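Local coordinates for protein CCMAN5 (Cellulosimicrobium cellulans, PDB 2XSG) that probably hydrolyses alpha-mannosidic linkages as a bacterial family 92 glycoside hydrolase, one whose use enables mannose-6-phosphate modification of yeast-produced lysosomal enzymes, at residues V259-I264 and T326-T331. Residues are numbered along the deposited sequence; the frame is centred on the assembly and turned at random.
Sequences VEQARI and TSTSGT
Gln-261 meets Ser-327 and Ser-329 by leaving the helix with CG anti to the backbone N (chi1 -174°). A bend at chi2 (65°) then lays its carboxamide against the 326-331 loop, where Ser-329, with OG anti to its own carbonyl carbon, supplies the acceptor. The bond from Gln-261 NE2 to Ser-329 OG is 3.1 Å long. Its N-H...O angle of 147° shows it to be bent, and Ser-329 OG sits somewhat out of the amide plane. NE2 also bonds Asp-265 one turn further along the helix, and that carboxylate takes Thr-328 OG1 as well. At the other end of the amide, a water donates to Gln-261 OE1 at 2.6 Å and lies 2.7 Å from Thr-331 OG1. Beside these polar ends the methylenes pack, Gln-261 CG lying 3.5 Å from Ser-327 CB. Ile-264 adds a flank, its CG2 standing 3.9 Å from Thr-328 OG1. Within the loop, a type I turn runs from Ser-327 to Gly-330, and Ser-327 OG pairs with Thr-331 OG1 at 2.8 Å. Replacing Gln-261 by alanine removes both amide ends and is likely to leave Ser-329 OG and the water without their helix partner and Asp-265 with one donor fewer. Helix 259-270, which follows strand 248-255 of the large antiparallel sheet in the N-terminal beta-rich part of this enzyme, is thereby joined to the loop between strands 323-324 and 331-333. The flip of the carboxamide is probably set, NE2 facing two acceptors and OE1 a donating water, in a mainly polar contact with methylene packing beside it.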
ATOM      1  N   VAL A 259       8.892 -25.426  -6.319  1.00  3.20           N
ATOM      2  CA  VAL A 259       8.812 -26.119  -5.053  1.00  3.32           C
ATOM      3  C   VAL A 259      10.220 -26.343  -4.495  1.00  3.51           C
ATOM      4  O   VAL A 259      10.473 -26.099  -3.313  1.00  3.41           O
ATOM      5  CB  VAL A 259       8.038 -27.453  -5.186  1.00  3.86           C
ATOM      6  CG1 VAL A 259       8.528 -28.475  -4.146  1.00  2.01           C
ATOM      7  CG2 VAL A 259       6.524 -27.194  -5.026  1.00  3.03           C
ATOM      8  N   GLU A 260      11.142 -26.787  -5.349  1.00  3.75           N
ATOM      9  CA  GLU A 260      12.468 -27.068  -4.873  1.00  4.54           C
ATOM     10  C   GLU A 260      13.181 -25.788  -4.449  1.00  3.61           C
ATOM     11  O   GLU A 260      13.897 -25.792  -3.442  1.00  3.61           O
ATOM     12  CB  GLU A 260      13.286 -27.901  -5.875  1.00  5.71           C
ATOM     13  CG  GLU A 260      14.637 -28.410  -5.296  1.00 10.78           C
ATOM     14  CD  GLU A 260      14.516 -29.495  -4.200  1.00 16.87           C
ATOM     15  OE1 GLU A 260      13.597 -30.349  -4.241  1.00 18.18           O
ATOM     16  OE2 GLU A 260      15.369 -29.496  -3.287  1.00 20.50           O
ATOM     17  N   GLN A 261      12.953 -24.691  -5.160  1.00  2.90           N
ATOM     18  CA  GLN A 261      13.477 -23.412  -4.696  1.00  2.88           C
ATOM     19  C   GLN A 261      12.905 -23.036  -3.311  1.00  2.58           C
ATOM     20  O   GLN A 261      13.641 -22.547  -2.454  1.00  2.98           O
ATOM     21  CB  GLN A 261      13.252 -22.295  -5.717  1.00  2.40           C
ATOM     22  CG  GLN A 261      13.927 -20.981  -5.325  1.00  3.26           C
ATOM     23  CD  GLN A 261      15.445 -21.097  -5.298  1.00  2.00           C
ATOM     24  OE1 GLN A 261      16.070 -21.287  -6.332  1.00  4.28           O
ATOM     25  NE2 GLN A 261      16.038 -20.995  -4.109  1.00  2.16           N
ATOM     26  N   ALA A 262      11.616 -23.307  -3.085  1.00  2.36           N
ATOM     27  CA  ALA A 262      10.994 -23.056  -1.776  1.00  3.15           C
ATOM     28  C   ALA A 262      11.668 -23.878  -0.652  1.00  3.19           C
ATOM     29  O   ALA A 262      11.879 -23.384   0.441  1.00  2.33           O
ATOM     30  CB  ALA A 262       9.495 -23.329  -1.828  1.00  2.29           C
ATOM     31  N   ARG A 263      12.005 -25.131  -0.956  1.00  3.93           N
ATOM     32  CA  ARG A 263      12.747 -26.006  -0.036  1.00  4.21           C
ATOM     33  C   ARG A 263      14.128 -25.467   0.325  1.00  4.40           C
ATOM     34  O   ARG A 263      14.523 -25.464   1.494  1.00  4.20           O
ATOM     35  CB  ARG A 263      12.863 -27.402  -0.648  1.00  3.85           C
ATOM     36  CG  ARG A 263      11.567 -28.197  -0.577  1.00  4.18           C
ATOM     37  CD  ARG A 263      11.674 -29.416  -1.474  1.00  6.71           C
ATOM     38  NE  ARG A 263      10.460 -30.222  -1.471  1.00  7.10           N
ATOM     39  CZ  ARG A 263      10.163 -31.146  -2.383  1.00 10.39           C
ATOM     40  NH1 ARG A 263      10.987 -31.370  -3.408  1.00  7.53           N
ATOM     41  NH2 ARG A 263       9.026 -31.844  -2.275  1.00  9.33           N
ATOM     42  N   ILE A 264      14.859 -25.019  -0.688  1.00  4.35           N
ATOM     43  CA  ILE A 264      16.152 -24.378  -0.481  1.00  4.33           C
ATOM     44  C   ILE A 264      15.980 -23.105   0.363  1.00  4.16           C
ATOM     45  O   ILE A 264      16.679 -22.922   1.365  1.00  3.37           O
ATOM     46  CB  ILE A 264      16.807 -24.054  -1.816  1.00  4.59           C
ATOM     47  CG1 ILE A 264      17.232 -25.355  -2.509  1.00  6.53           C
ATOM     48  CG2 ILE A 264      17.990 -23.053  -1.642  1.00  4.38           C
ATOM     49  CD1 ILE A 264      17.508 -25.176  -3.989  1.00  6.67           C
ATOM     50  N   THR A 326      11.982 -12.393  -4.724  1.00  2.52           N
ATOM     51  CA  THR A 326      13.283 -13.013  -5.041  1.00  2.79           C
ATOM     52  C   THR A 326      13.572 -14.218  -4.149  1.00  2.94           C
ATOM     53  O   THR A 326      13.303 -14.190  -2.946  1.00  3.21           O
ATOM     54  CB  THR A 326      14.438 -11.972  -4.862  1.00  2.00           C
ATOM     55  OG1 THR A 326      14.126 -10.795  -5.618  1.00  2.53           O
ATOM     56  CG2 THR A 326      15.816 -12.513  -5.293  1.00  2.00           C
ATOM     57  N   SER A 327      14.146 -15.260  -4.742  1.00  3.10           N
ATOM     58  CA  SER A 327      14.582 -16.444  -4.007  1.00  3.68           C
ATOM     59  C   SER A 327      15.868 -16.173  -3.240  1.00  3.60           C
ATOM     60  O   SER A 327      16.521 -15.158  -3.477  1.00  3.75           O
ATOM     61  CB  SER A 327      14.812 -17.600  -4.977  1.00  3.17           C
ATOM     62  OG  SER A 327      15.961 -17.385  -5.790  1.00  4.96           O
ATOM     63  N   THR A 328      16.236 -17.089  -2.338  1.00  3.53           N
ATOM     64  CA  THR A 328      17.521 -16.993  -1.617  1.00  4.17           C
ATOM     65  C   THR A 328      18.716 -17.231  -2.547  1.00  4.49           C
ATOM     66  O   THR A 328      19.857 -16.934  -2.195  1.00  4.47           O
ATOM     67  CB  THR A 328      17.585 -17.921  -0.372  1.00  4.06           C
ATOM     68  OG1 THR A 328      17.414 -19.292  -0.774  1.00  5.52           O
ATOM     69  CG2 THR A 328      16.502 -17.546   0.629  1.00  2.44           C
ATOM     70  N   SER A 329      18.438 -17.759  -3.742  1.00  4.69           N
ATOM     71  CA  SER A 329      19.464 -17.980  -4.744  1.00  4.95           C
ATOM     72  C   SER A 329      19.630 -16.791  -5.695  1.00  4.97           C
ATOM     73  O   SER A 329      20.412 -16.874  -6.647  1.00  5.33           O
ATOM     74  CB  SER A 329      19.167 -19.252  -5.546  1.00  4.87           C
ATOM     75  OG  SER A 329      18.981 -20.359  -4.687  1.00  4.85           O
ATOM     76  N   GLY A 330      18.888 -15.710  -5.446  1.00  4.36           N
ATOM     77  CA  GLY A 330      18.939 -14.506  -6.277  1.00  4.52           C
ATOM     78  C   GLY A 330      18.218 -14.591  -7.614  1.00  4.00           C
ATOM     79  O   GLY A 330      18.588 -13.896  -8.555  1.00  4.64           O
ATOM     80  N   THR A 331      17.190 -15.437  -7.699  1.00  3.80           N
ATOM     81  CA  THR A 331      16.386 -15.577  -8.911  1.00  2.64           C
ATOM     82  C   THR A 331      14.931 -15.132  -8.704  1.00  2.77           C
ATOM     83  O   THR A 331      14.455 -15.044  -7.579  1.00  2.53           O
ATOM     84  CB  THR A 331      16.398 -17.021  -9.465  1.00  2.78           C
ATOM     85  OG1 THR A 331      15.765 -17.909  -8.539  1.00  3.02           O
ATOM     86  CG2 THR A 331      17.830 -17.503  -9.734  1.00  3.04           C
TER
HETATM   87  O   HOH W   1      16.149 -20.517  -8.835  1.00  4.06           O